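Local coordinates for protein 6-phospho-beta-d glycosidase (Streptococcus pyogenes, PDB 5FOO) that probably hydrolyses 6-phospho-beta-glucosides as a family 1 glycoside hydrolase and is held here with the glucose 6-phosphate-like probe 6-phosphocyclophellitol, at residues Trp160-Val170 against Leu196-Tyr207; Gly220-Ala228 against Glu245-Ala256. The protein carries 1 engineered substitution. One frame throughout, in Å; residues are numbered along the deposited sequence.

Contact 1 of 2, residues Trp160-Val170 against Leu196-Tyr207; sequences WFVHNEPMVVV and LALATAKVIQAY. With JAZ (6-phosphocyclophellitol), chain G.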
loop_
_atom_site.group_PDB
_atom_site.type_symbol
_atom_site.label_atom_id
_atom_site.label_comp_id
_atom_site.label_asym_id
_atom_site.label_seq_id
_atom_site.Cartn_x
_atom_site.Cartn_y
_atom_site.Cartn_z
ATOM N N TRP A 160 8.741 -7.328 -7.384
ATOM C CA TRP A 160 7.486 -6.940 -7.926
ATOM C C TRP A 160 6.352 -7.151 -6.883
ATOM O O TRP A 160 6.374 -8.119 -6.130
ATOM C CB TRP A 160 7.191 -7.804 -9.145
ATOM C CG TRP A 160 8.032 -7.575 -10.316
ATOM C CD1 TRP A 160 9.133 -8.323 -10.696
ATOM C CD2 TRP A 160 7.874 -6.570 -11.302
ATOM N NE1 TRP A 160 9.661 -7.824 -11.869
ATOM C CE2 TRP A 160 8.892 -6.766 -12.280
ATOM C CE3 TRP A 160 6.995 -5.503 -11.468
ATOM C CZ2 TRP A 160 9.029 -5.933 -13.393
ATOM C CZ3 TRP A 160 7.134 -4.700 -12.603
ATOM C CH2 TRP A 160 8.160 -4.907 -13.520
ATOM N N PHE A 161 5.356 -6.279 -6.919
ATOM C CA PHE A 161 4.188 -6.369 -6.076
ATOM C C PHE A 161 2.930 -6.091 -6.876
ATOM O O PHE A 161 2.901 -5.207 -7.696
ATOM C CB PHE A 161 4.380 -5.449 -4.862
ATOM C CG PHE A 161 5.414 -5.950 -3.904
ATOM C CD1 PHE A 161 5.093 -6.894 -2.946
ATOM C CD2 PHE A 161 6.723 -5.540 -4.017
ATOM C CE1 PHE A 161 6.068 -7.438 -2.109
ATOM C CE2 PHE A 161 7.711 -6.054 -3.163
ATOM C CZ PHE A 161 7.392 -7.001 -2.226
ATOM N N VAL A 162 1.877 -6.877 -6.660
ATOM C CA VAL A 162 0.736 -6.794 -7.551
ATOM C C VAL A 162 -0.206 -5.616 -7.146
ATOM O O VAL A 162 -0.599 -4.845 -8.003
ATOM C CB VAL A 162 -0.072 -8.115 -7.649
ATOM C CG1 VAL A 162 -1.248 -7.919 -8.632
ATOM C CG2 VAL A 162 0.782 -9.269 -8.187
ATOM N N HIS A 163 -0.551 -5.513 -5.858
ATOM C CA HIS A 163 -1.373 -4.426 -5.358
ATOM C C HIS A 163 -0.751 -3.828 -4.101
ATOM O O HIS A 163 -0.031 -4.503 -3.343
ATOM C CB HIS A 163 -2.745 -4.928 -4.895
ATOM C CG HIS A 163 -3.519 -5.745 -5.887
ATOM N ND1 HIS A 163 -4.080 -5.205 -7.005
ATOM C CD2 HIS A 163 -3.908 -7.024 -5.864
ATOM C CE1 HIS A 163 -4.754 -6.121 -7.667
ATOM N NE2 HIS A 163 -4.651 -7.244 -6.999
ATOM N N ASN A 164 -1.087 -2.565 -3.854
ATOM C CA ASN A 164 -1.042 -2.010 -2.532
ATOM C C ASN A 164 -2.429 -2.073 -1.901
ATOM O O ASN A 164 -3.384 -1.496 -2.436
ATOM C CB ASN A 164 -0.605 -0.556 -2.600
ATOM C CG ASN A 164 -0.611 0.099 -1.238
ATOM O OD1 ASN A 164 0.347 -0.022 -0.470
ATOM N ND2 ASN A 164 -1.696 0.786 -0.927
ATOM N N GLU A 165 -2.524 -2.759 -0.790
ATOM C CA GLU A 165 -3.719 -2.800 0.066
ATOM C C GLU A 165 -5.036 -2.932 -0.684
ATOM O O GLU A 165 -5.875 -1.993 -0.721
ATOM C CB GLU A 165 -3.765 -1.606 1.010
ATOM C CG GLU A 165 -2.589 -1.455 1.928
ATOM C CD GLU A 165 -2.524 -0.024 2.578
ATOM O OE1 GLU A 165 -2.466 1.107 1.907
ATOM O OE2 GLU A 165 -2.487 -0.050 3.805
ATOM N N PRO A 166 -5.223 -4.099 -1.288
ATOM C CA PRO A 166 -6.416 -4.317 -1.990
ATOM C C PRO A 166 -7.683 -4.197 -1.145
ATOM O O PRO A 166 -8.706 -3.735 -1.693
ATOM C CB PRO A 166 -6.225 -5.686 -2.601
ATOM C CG PRO A 166 -5.316 -6.380 -1.693
ATOM C CD PRO A 166 -4.353 -5.280 -1.337
ATOM N N MET A 167 -7.630 -4.483 0.153
ATOM C CA MET A 167 -8.860 -4.277 0.989
ATOM C C MET A 167 -9.220 -2.795 1.144
ATOM O O MET A 167 -10.349 -2.465 1.402
ATOM C CB MET A 167 -8.730 -4.925 2.389
ATOM C CG MET A 167 -10.042 -4.851 3.251
ATOM S SD MET A 167 -11.410 -5.595 2.355
ATOM C CE MET A 167 -11.175 -7.278 2.813
ATOM N N VAL A 168 -8.236 -1.900 1.055
ATOM C CA VAL A 168 -8.470 -0.460 1.031
ATOM C C VAL A 168 -9.230 -0.039 -0.254
ATOM O O VAL A 168 -10.064 0.834 -0.208
ATOM C CB VAL A 168 -7.177 0.373 1.224
ATOM C CG1 VAL A 168 -7.449 1.849 1.085
ATOM C CG2 VAL A 168 -6.548 0.082 2.606
ATOM N N VAL A 169 -8.941 -0.652 -1.387
ATOM C CA VAL A 169 -9.726 -0.423 -2.599
ATOM C C VAL A 169 -11.196 -0.914 -2.427
ATOM O O VAL A 169 -12.135 -0.229 -2.865
ATOM C CB VAL A 169 -9.094 -1.162 -3.785
ATOM C CG1 VAL A 169 -9.992 -1.135 -5.009
ATOM C CG2 VAL A 169 -7.772 -0.511 -4.149
ATOM N N VAL A 170 -11.362 -2.110 -1.875
ATOM C CA VAL A 170 -12.641 -2.680 -1.647
ATOM C C VAL A 170 -13.444 -1.720 -0.736
ATOM O O VAL A 170 -14.572 -1.412 -1.051
ATOM C CB VAL A 170 -12.504 -3.979 -0.893
ATOM C CG1 VAL A 170 -13.856 -4.475 -0.349
ATOM C CG2 VAL A 170 -11.869 -5.057 -1.746
ATOM N N LEU A 196 -9.879 -9.085 -6.855
ATOM C CA LEU A 196 -8.505 -8.607 -6.558
ATOM C C LEU A 196 -7.528 -9.726 -6.184
ATOM O O LEU A 196 -6.347 -9.742 -6.627
ATOM C CB LEU A 196 -8.559 -7.527 -5.495
ATOM C CG LEU A 196 -9.139 -6.227 -6.028
ATOM C CD1 LEU A 196 -9.487 -5.351 -4.841
ATOM C CD2 LEU A 196 -8.166 -5.489 -6.913
ATOM N N ALA A 197 -8.033 -10.678 -5.408
ATOM C CA ALA A 197 -7.265 -11.861 -5.028
ATOM C C ALA A 197 -6.964 -12.778 -6.226
ATOM O O ALA A 197 -5.870 -13.265 -6.336
ATOM C CB ALA A 197 -8.002 -12.652 -3.984
ATOM N N LEU A 198 -7.957 -12.988 -7.071
ATOM C CA LEU A 198 -7.821 -13.715 -8.307
ATOM C C LEU A 198 -6.839 -13.008 -9.247
ATOM O O LEU A 198 -6.004 -13.675 -9.870
ATOM C CB LEU A 198 -9.149 -13.898 -9.021
ATOM C CG LEU A 198 -9.082 -14.569 -10.422
ATOM C CD1 LEU A 198 -8.616 -16.004 -10.327
ATOM C CD2 LEU A 198 -10.442 -14.519 -11.071
ATOM N N ALA A 199 -6.940 -11.692 -9.359
ATOM C CA ALA A 199 -5.945 -10.914 -10.107
ATOM C C ALA A 199 -4.527 -11.079 -9.596
ATOM O O ALA A 199 -3.616 -11.145 -10.370
ATOM C CB ALA A 199 -6.318 -9.449 -10.119
ATOM N N THR A 200 -4.367 -11.154 -8.297
ATOM C CA THR A 200 -3.066 -11.388 -7.678
ATOM C C THR A 200 -2.454 -12.714 -8.204
ATOM O O THR A 200 -1.300 -12.749 -8.666
ATOM C CB THR A 200 -3.156 -11.426 -6.169
ATOM O OG1 THR A 200 -3.740 -10.211 -5.660
ATOM C CG2 THR A 200 -1.751 -11.556 -5.534
ATOM N N ALA A 201 -3.265 -13.764 -8.180
ATOM C CA ALA A 201 -2.832 -15.098 -8.602
ATOM C C ALA A 201 -2.573 -15.183 -10.106
ATOM O O ALA A 201 -1.587 -15.786 -10.515
ATOM C CB ALA A 201 -3.857 -16.137 -8.183
ATOM N N LYS A 202 -3.402 -14.532 -10.921
ATOM C CA LYS A 202 -3.171 -14.452 -12.325
ATOM C C LYS A 202 -1.938 -13.645 -12.740
ATOM O O LYS A 202 -1.251 -14.001 -13.708
ATOM C CB LYS A 202 -4.407 -13.946 -13.059
ATOM C CG LYS A 202 -5.546 -14.936 -12.969
ATOM C CD LYS A 202 -6.678 -14.599 -13.927
ATOM C CE LYS A 202 -6.466 -15.429 -15.171
ATOM N NZ LYS A 202 -7.469 -15.095 -16.190
ATOM N N VAL A 203 -1.639 -12.574 -12.017
ATOM C CA VAL A 203 -0.453 -11.790 -12.314
ATOM C C VAL A 203 0.784 -12.608 -11.932
ATOM O O VAL A 203 1.801 -12.616 -12.667
ATOM C CB VAL A 203 -0.469 -10.388 -11.642
ATOM C CG1 VAL A 203 0.875 -9.720 -11.812
ATOM C CG2 VAL A 203 -1.540 -9.556 -12.368
ATOM N N ILE A 204 0.696 -13.277 -10.804
ATOM C CA ILE A 204 1.769 -14.176 -10.373
ATOM C C ILE A 204 2.009 -15.275 -11.375
ATOM O O ILE A 204 3.152 -15.527 -11.721
ATOM C CB ILE A 204 1.522 -14.728 -8.960
ATOM C CG1 ILE A 204 1.680 -13.588 -7.930
ATOM C CG2 ILE A 204 2.453 -15.895 -8.652
ATOM C CD1 ILE A 204 1.191 -13.983 -6.523
ATOM N N GLN A 205 0.951 -15.871 -11.909
ATOM C CA GLN A 205 1.124 -16.871 -12.939
ATOM C C GLN A 205 1.865 -16.235 -14.107
ATOM O O GLN A 205 2.789 -16.851 -14.637
ATOM C CB GLN A 205 -0.194 -17.461 -13.407
ATOM C CG GLN A 205 -0.137 -18.573 -14.482
ATOM C CD GLN A 205 -1.530 -19.042 -14.833
ATOM O OE1 GLN A 205 -1.878 -20.207 -14.642
ATOM N NE2 GLN A 205 -2.370 -18.113 -15.231
ATOM N N ALA A 206 1.444 -15.041 -14.532
ATOM C CA ALA A 206 1.983 -14.422 -15.730
ATOM C C ALA A 206 3.465 -14.114 -15.531
ATOM O O ALA A 206 4.250 -14.289 -16.455
ATOM C CB ALA A 206 1.204 -13.173 -16.137
ATOM N N TYR A 207 3.851 -13.734 -14.300
ATOM C CA TYR A 207 5.206 -13.368 -14.023
ATOM C C TYR A 207 6.072 -14.624 -14.223
ATOM O O TYR A 207 7.146 -14.557 -14.847
ATOM C CB TYR A 207 5.368 -12.816 -12.586
ATOM C CG TYR A 207 6.824 -12.538 -12.254
ATOM C CD1 TYR A 207 7.465 -11.511 -12.900
ATOM C CD2 TYR A 207 7.569 -13.345 -11.356
ATOM C CE1 TYR A 207 8.798 -11.234 -12.662
ATOM C CE2 TYR A 207 8.915 -13.084 -11.123
ATOM C CZ TYR A 207 9.531 -12.037 -11.810
ATOM O OH TYR A 207 10.835 -11.664 -11.651
HETATM C C2 JAZ G . -1.093 6.905 1.906
HETATM C C3 JAZ G . -0.521 5.719 1.100
HETATM C C4 JAZ G . -1.046 4.395 1.645
HETATM C C5 JAZ G . -0.713 4.197 3.117
HETATM C C6 JAZ G . -1.154 5.396 3.928
HETATM C C7 JAZ G . -0.644 6.716 3.350
HETATM C C8 JAZ G . -0.962 7.906 4.250
HETATM O O9 JAZ G . -2.381 8.015 4.322
HETATM P P10 JAZ G . -3.035 9.450 4.512
HETATM O O11 JAZ G . -4.497 9.177 4.486
HETATM O O12 JAZ G . -2.457 10.434 3.582
HETATM O O13 JAZ G . -2.596 9.912 5.833
HETATM O O14 JAZ G . -2.581 5.388 4.064
HETATM O O15 JAZ G . -0.549 8.145 1.443
HETATM O O16 JAZ G . -0.962 5.877 -0.225
HETATM O O17 JAZ G . -0.538 3.318 0.877
HETATM O O HOH W 1 11.645 -9.730 -13.067
#
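At Val162, where its CA comes within 6.0 Å of Thr200 CA, the chain turns a corner before helix 166-170, whose axis runs at 144° to that of helix 196-207. A hydrogen bond crosses from His163: NE2 donates to Leu196 O over 3.0 Å, the oxygen lying somewhat out of the ring plane. Thr200 OG1 and Thr200 N also donate to Leu196 O, so one buried carbonyl takes three bonds and fixes the edge of the imidazole, whose ND1 bonds to His118. Val162 CG1 lies over one face of the same ring, while Val162 CG2 meets Val203 CG1 tip to tip (3.7 Å). Leu196 splits its methyls, CD2 against His163 CE1 (3.6 Å) and CD1 among Pro166, Val169 and Val170. At the far end the side chains of Trp160 and Tyr207 cross at about a right angle, their rings at 52° to each other, and a water in both ring planes accepts from Trp160 NE1 (3.0 Å) and touches Tyr207 OH, which also bonds to Gly217. The contact lays helix 186-208 along the end of barrel strand 159-161. Beyond it, ligand O17 donates to Glu165 OE1 and takes a weak bond from Asn164 ND2; Asn164-Glu165-Pro166 matches family 1's Asn-Glu-Pro signature, whose glutamate is probably the acid/base.

Contact 2 of 2, residues Gly220-Ala228 against Glu245-Ala256; sequences GTILNLTPA and ELWNNDLFMEAA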
loop_
_atom_site.group_PDB
_atom_site.type_symbol
_atom_site.label_atom_id
_atom_site.label_comp_id
_atom_site.label_asym_id
_atom_site.label_seq_id
_atom_site.Cartn_x
_atom_site.Cartn_y
_atom_site.Cartn_z
ATOM N N GLY A 220 5.141 -10.561 -5.068
ATOM C CA GLY A 220 4.286 -10.644 -3.924
ATOM C C GLY A 220 3.168 -9.663 -4.027
ATOM O O GLY A 220 2.762 -9.272 -5.129
ATOM N N THR A 221 2.609 -9.330 -2.864
ATOM C CA THR A 221 1.568 -8.305 -2.778
ATOM C C THR A 221 1.799 -7.536 -1.493
ATOM O O THR A 221 2.607 -7.955 -0.683
ATOM C CB THR A 221 0.154 -8.917 -2.929
ATOM O OG1 THR A 221 -0.788 -7.862 -3.149
ATOM C CG2 THR A 221 -0.239 -9.742 -1.665
ATOM N N ILE A 222 1.161 -6.370 -1.342
ATOM C CA ILE A 222 1.322 -5.530 -0.163
ATOM C C ILE A 222 -0.001 -5.496 0.573
ATOM O O ILE A 222 -1.011 -4.998 0.058
ATOM C CB ILE A 222 1.806 -4.117 -0.537
ATOM C CG1 ILE A 222 3.174 -4.150 -1.241
ATOM C CG2 ILE A 222 1.896 -3.220 0.686
ATOM C CD1 ILE A 222 3.442 -2.908 -2.060
ATOM N N LEU A 223 0.015 -6.001 1.784
ATOM C CA LEU A 223 -1.184 -6.235 2.557
ATOM C C LEU A 223 -1.084 -5.556 3.915
ATOM O O LEU A 223 -0.084 -4.935 4.186
ATOM C CB LEU A 223 -1.463 -7.721 2.710
ATOM C CG LEU A 223 -1.619 -8.528 1.447
ATOM C CD1 LEU A 223 -1.931 -9.963 1.791
ATOM C CD2 LEU A 223 -2.685 -7.986 0.513
ATOM N N ASN A 224 -2.179 -5.582 4.697
ATOM C CA ASN A 224 -2.221 -5.149 6.127
ATOM C C ASN A 224 -2.355 -6.375 7.010
ATOM O O ASN A 224 -3.177 -7.303 6.763
ATOM C CB ASN A 224 -3.406 -4.245 6.387
ATOM C CG ASN A 224 -3.086 -2.749 6.173
ATOM O OD1 ASN A 224 -2.626 -2.052 7.113
ATOM N ND2 ASN A 224 -3.392 -2.224 4.953
ATOM N N LEU A 225 -1.537 -6.434 8.037
ATOM C CA LEU A 225 -1.753 -7.451 9.037
ATOM C C LEU A 225 -1.999 -6.758 10.403
ATOM O O LEU A 225 -1.809 -7.361 11.451
ATOM C CB LEU A 225 -0.568 -8.417 9.028
ATOM C CG LEU A 225 -0.633 -9.897 9.405
ATOM C CD1 LEU A 225 -1.792 -10.690 8.840
ATOM C CD2 LEU A 225 0.665 -10.521 8.944
ATOM N N THR A 226 -2.439 -5.511 10.368
ATOM C CA THR A 226 -2.750 -4.745 11.606
ATOM C C THR A 226 -3.714 -5.545 12.507
ATOM O O THR A 226 -4.721 -5.965 12.037
ATOM C CB THR A 226 -3.306 -3.376 11.240
ATOM O OG1 THR A 226 -2.351 -2.677 10.411
ATOM C CG2 THR A 226 -3.637 -2.518 12.514
ATOM N N PRO A 227 -3.340 -5.868 13.760
ATOM C CA PRO A 227 -4.264 -6.565 14.584
ATOM C C PRO A 227 -5.563 -5.752 14.837
ATOM O O PRO A 227 -5.512 -4.516 14.842
ATOM C CB PRO A 227 -3.515 -6.708 15.914
ATOM C CG PRO A 227 -2.085 -6.639 15.530
ATOM C CD PRO A 227 -2.119 -5.544 14.499
ATOM N N ALA A 228 -6.687 -6.457 14.993
ATOM C CA ALA A 228 -7.968 -5.827 15.421
ATOM C C ALA A 228 -8.082 -6.136 16.910
ATOM O O ALA A 228 -8.530 -7.212 17.294
ATOM C CB ALA A 228 -9.118 -6.404 14.617
ATOM N N GLU A 245 -10.772 -9.574 12.050
ATOM C CA GLU A 245 -9.512 -10.152 11.513
ATOM C C GLU A 245 -9.811 -10.976 10.321
ATOM O O GLU A 245 -9.130 -10.833 9.315
ATOM C CB GLU A 245 -8.739 -10.950 12.553
ATOM C CG GLU A 245 -8.387 -10.025 13.717
ATOM C CD GLU A 245 -6.974 -10.041 14.179
ATOM O OE1 GLU A 245 -6.281 -10.985 13.839
ATOM O OE2 GLU A 245 -6.583 -9.093 14.903
ATOM N N LEU A 246 -10.856 -11.797 10.396
ATOM C CA LEU A 246 -11.195 -12.645 9.246
ATOM C C LEU A 246 -11.316 -11.874 7.940
ATOM O O LEU A 246 -10.824 -12.343 6.902
ATOM C CB LEU A 246 -12.496 -13.422 9.417
ATOM C CG LEU A 246 -12.559 -14.650 10.279
ATOM C CD1 LEU A 246 -14.015 -15.099 10.318
ATOM C CD2 LEU A 246 -11.694 -15.746 9.687
ATOM N N TRP A 247 -12.049 -10.753 7.998
ATOM C CA TRP A 247 -12.275 -9.874 6.884
ATOM C C TRP A 247 -11.046 -9.011 6.562
ATOM O O TRP A 247 -10.571 -9.044 5.444
ATOM C CB TRP A 247 -13.536 -8.975 7.112
ATOM C CG TRP A 247 -13.753 -7.980 6.043
ATOM C CD1 TRP A 247 -13.436 -6.652 6.118
ATOM C CD2 TRP A 247 -14.354 -8.172 4.747
ATOM N NE1 TRP A 247 -13.740 -6.030 4.956
ATOM C CE2 TRP A 247 -14.283 -6.948 4.081
ATOM C CE3 TRP A 247 -14.898 -9.266 4.069
ATOM C CZ2 TRP A 247 -14.764 -6.776 2.816
ATOM C CZ3 TRP A 247 -15.378 -9.088 2.819
ATOM C CH2 TRP A 247 -15.301 -7.857 2.187
ATOM N N ASN A 248 -10.595 -8.200 7.504
ATOM C CA ASN A 248 -9.591 -7.171 7.196
ATOM C C ASN A 248 -8.180 -7.742 6.950
ATOM O O ASN A 248 -7.387 -7.104 6.285
ATOM C CB ASN A 248 -9.525 -6.057 8.263
ATOM C CG ASN A 248 -10.824 -5.273 8.351
ATOM O OD1 ASN A 248 -11.113 -4.434 7.494
ATOM N ND2 ASN A 248 -11.664 -5.613 9.337
ATOM N N ASN A 249 -7.891 -8.908 7.514
ATOM C CA ASN A 249 -6.570 -9.525 7.415
ATOM C C ASN A 249 -6.603 -10.855 6.655
ATOM O O ASN A 249 -5.916 -10.984 5.623
ATOM C CB ASN A 249 -5.933 -9.671 8.794
ATOM C CG ASN A 249 -5.708 -8.312 9.446
ATOM O OD1 ASN A 249 -5.711 -7.291 8.767
ATOM N ND2 ASN A 249 -5.497 -8.295 10.710
ATOM N N ASP A 250 -7.399 -11.807 7.145
ATOM C CA ASP A 250 -7.317 -13.181 6.661
ATOM C C ASP A 250 -7.671 -13.393 5.218
ATOM O O ASP A 250 -7.015 -14.214 4.560
ATOM C CB ASP A 250 -8.132 -14.111 7.490
ATOM C CG ASP A 250 -7.655 -14.221 8.893
ATOM O OD1 ASP A 250 -6.750 -13.473 9.344
ATOM O OD2 ASP A 250 -8.250 -15.032 9.582
ATOM N N LEU A 251 -8.686 -12.682 4.706
ATOM C CA LEU A 251 -9.166 -12.897 3.332
ATOM C C LEU A 251 -7.931 -12.817 2.393
ATOM O O LEU A 251 -7.601 -13.752 1.701
ATOM C CB LEU A 251 -10.213 -11.836 2.953
ATOM C CG LEU A 251 -11.008 -12.046 1.665
ATOM C CD1 LEU A 251 -12.136 -11.004 1.508
ATOM C CD2 LEU A 251 -10.136 -11.965 0.432
ATOM N N PHE A 252 -7.253 -11.688 2.385
ATOM C CA PHE A 252 -6.178 -11.520 1.414
ATOM C C PHE A 252 -4.881 -12.280 1.814
ATOM O O PHE A 252 -4.146 -12.712 0.918
ATOM C CB PHE A 252 -5.894 -10.049 1.110
ATOM C CG PHE A 252 -6.932 -9.387 0.226
ATOM C CD1 PHE A 252 -7.067 -9.725 -1.100
ATOM C CD2 PHE A 252 -7.789 -8.400 0.745
ATOM C CE1 PHE A 252 -8.018 -9.108 -1.929
ATOM C CE2 PHE A 252 -8.779 -7.807 -0.057
ATOM C CZ PHE A 252 -8.879 -8.146 -1.404
ATOM N N MET A 253 -4.587 -12.394 3.110
ATOM C CA MET A 253 -3.400 -13.128 3.571
ATOM C C MET A 253 -3.470 -14.612 3.260
ATOM O O MET A 253 -2.523 -15.156 2.745
ATOM C CB MET A 253 -3.129 -12.957 5.042
ATOM C CG MET A 253 -2.533 -11.611 5.406
ATOM S SD MET A 253 -0.819 -11.399 4.876
ATOM C CE MET A 253 -0.016 -12.604 5.929
ATOM N N GLU A 254 -4.618 -15.232 3.535
ATOM C CA GLU A 254 -4.821 -16.640 3.292
ATOM C C GLU A 254 -4.726 -16.892 1.820
ATOM O O GLU A 254 -4.096 -17.845 1.431
ATOM C CB GLU A 254 -6.134 -17.180 3.874
ATOM C CG GLU A 254 -6.170 -17.271 5.391
ATOM C CD GLU A 254 -5.082 -18.170 5.947
ATOM O OE1 GLU A 254 -4.758 -19.194 5.306
ATOM O OE2 GLU A 254 -4.565 -17.839 7.029
ATOM N N ALA A 255 -5.369 -16.068 0.996
ATOM C CA ALA A 255 -5.260 -16.223 -0.444
ATOM C C ALA A 255 -3.826 -15.995 -0.985
ATOM O O ALA A 255 -3.348 -16.777 -1.795
ATOM C CB ALA A 255 -6.206 -15.310 -1.155
ATOM N N ALA A 256 -3.137 -14.951 -0.530
ATOM C CA ALA A 256 -1.763 -14.671 -0.981
ATOM C C ALA A 256 -0.749 -15.793 -0.641
ATOM O O ALA A 256 0.015 -16.188 -1.498
ATOM C CB ALA A 256 -1.269 -13.368 -0.411
HETATM O O HOH W 2 -4.367 -8.746 4.794
#
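Glu245 OE2 takes the backbone N-H of Ala228 in a short, nearly straight hydrogen bond of 2.6 Å (167° at the hydrogen), meeting it on the anti side of the carboxylate and 28° out of its plane. The glutamate chain bends at chi2 (-131°), which carries its end back to the loop and lays CG beside Ala228 CB. At the same residue the helix widens into a pi-type turn: Asn249 N and Asp250 N reach Glu245 O from opposite faces of its plane. One turn further on, the Asn249 side chain fits against the carbonyls of Asn224 and Thr226. A water ties the two backbones together, donating to Asn224 O (2.7 Å) and to Asn249 O (2.8 Å). Beyond it the contact is apolar. Met253 curls at chi2 and chi3, bringing CG to 3.6 Å from Leu225 CD1 and CE against Leu225 CD2. Leu223 puts CD1 beside Met253 SD (3.6 Å) and CD2 against Phe252 CB (3.9 Å), and Thr221 CG2 meets Ala256 CB at the end of the row. Helix 245-256 thus covers strand 220-224 nearly antiparallel to it, as outer helices do in a TIM barrel; Phe252 reaches on to Pro166 of helix 166-174 and Leu196 of helix 186-208, while Met253 touches Leu294 of the next strand, 293-297.

Contact 1 comes first in the chain, bringing helix 186-208 back onto strand 159-161 and the corner after it and closing a loop of 25 residues, a little over half of it helix. The chain then passes into strand 218-224, where contact 2 opens and closes a shorter loop of 16 residues with helix 235-258. The two are in series, neither enclosing nor crossing the other, as successive strand-helix units of the eight-stranded barrel. Their strands are neighbours in the sheet, and the parts touch directly: Glu165 N meets Ile222 O at 2.8 Å, and Asn224 ND2 probably hydrogen-bonds Glu165 OE2, so contact 2 supplies a second-shell partner to the ligand pocket reached from contact 1.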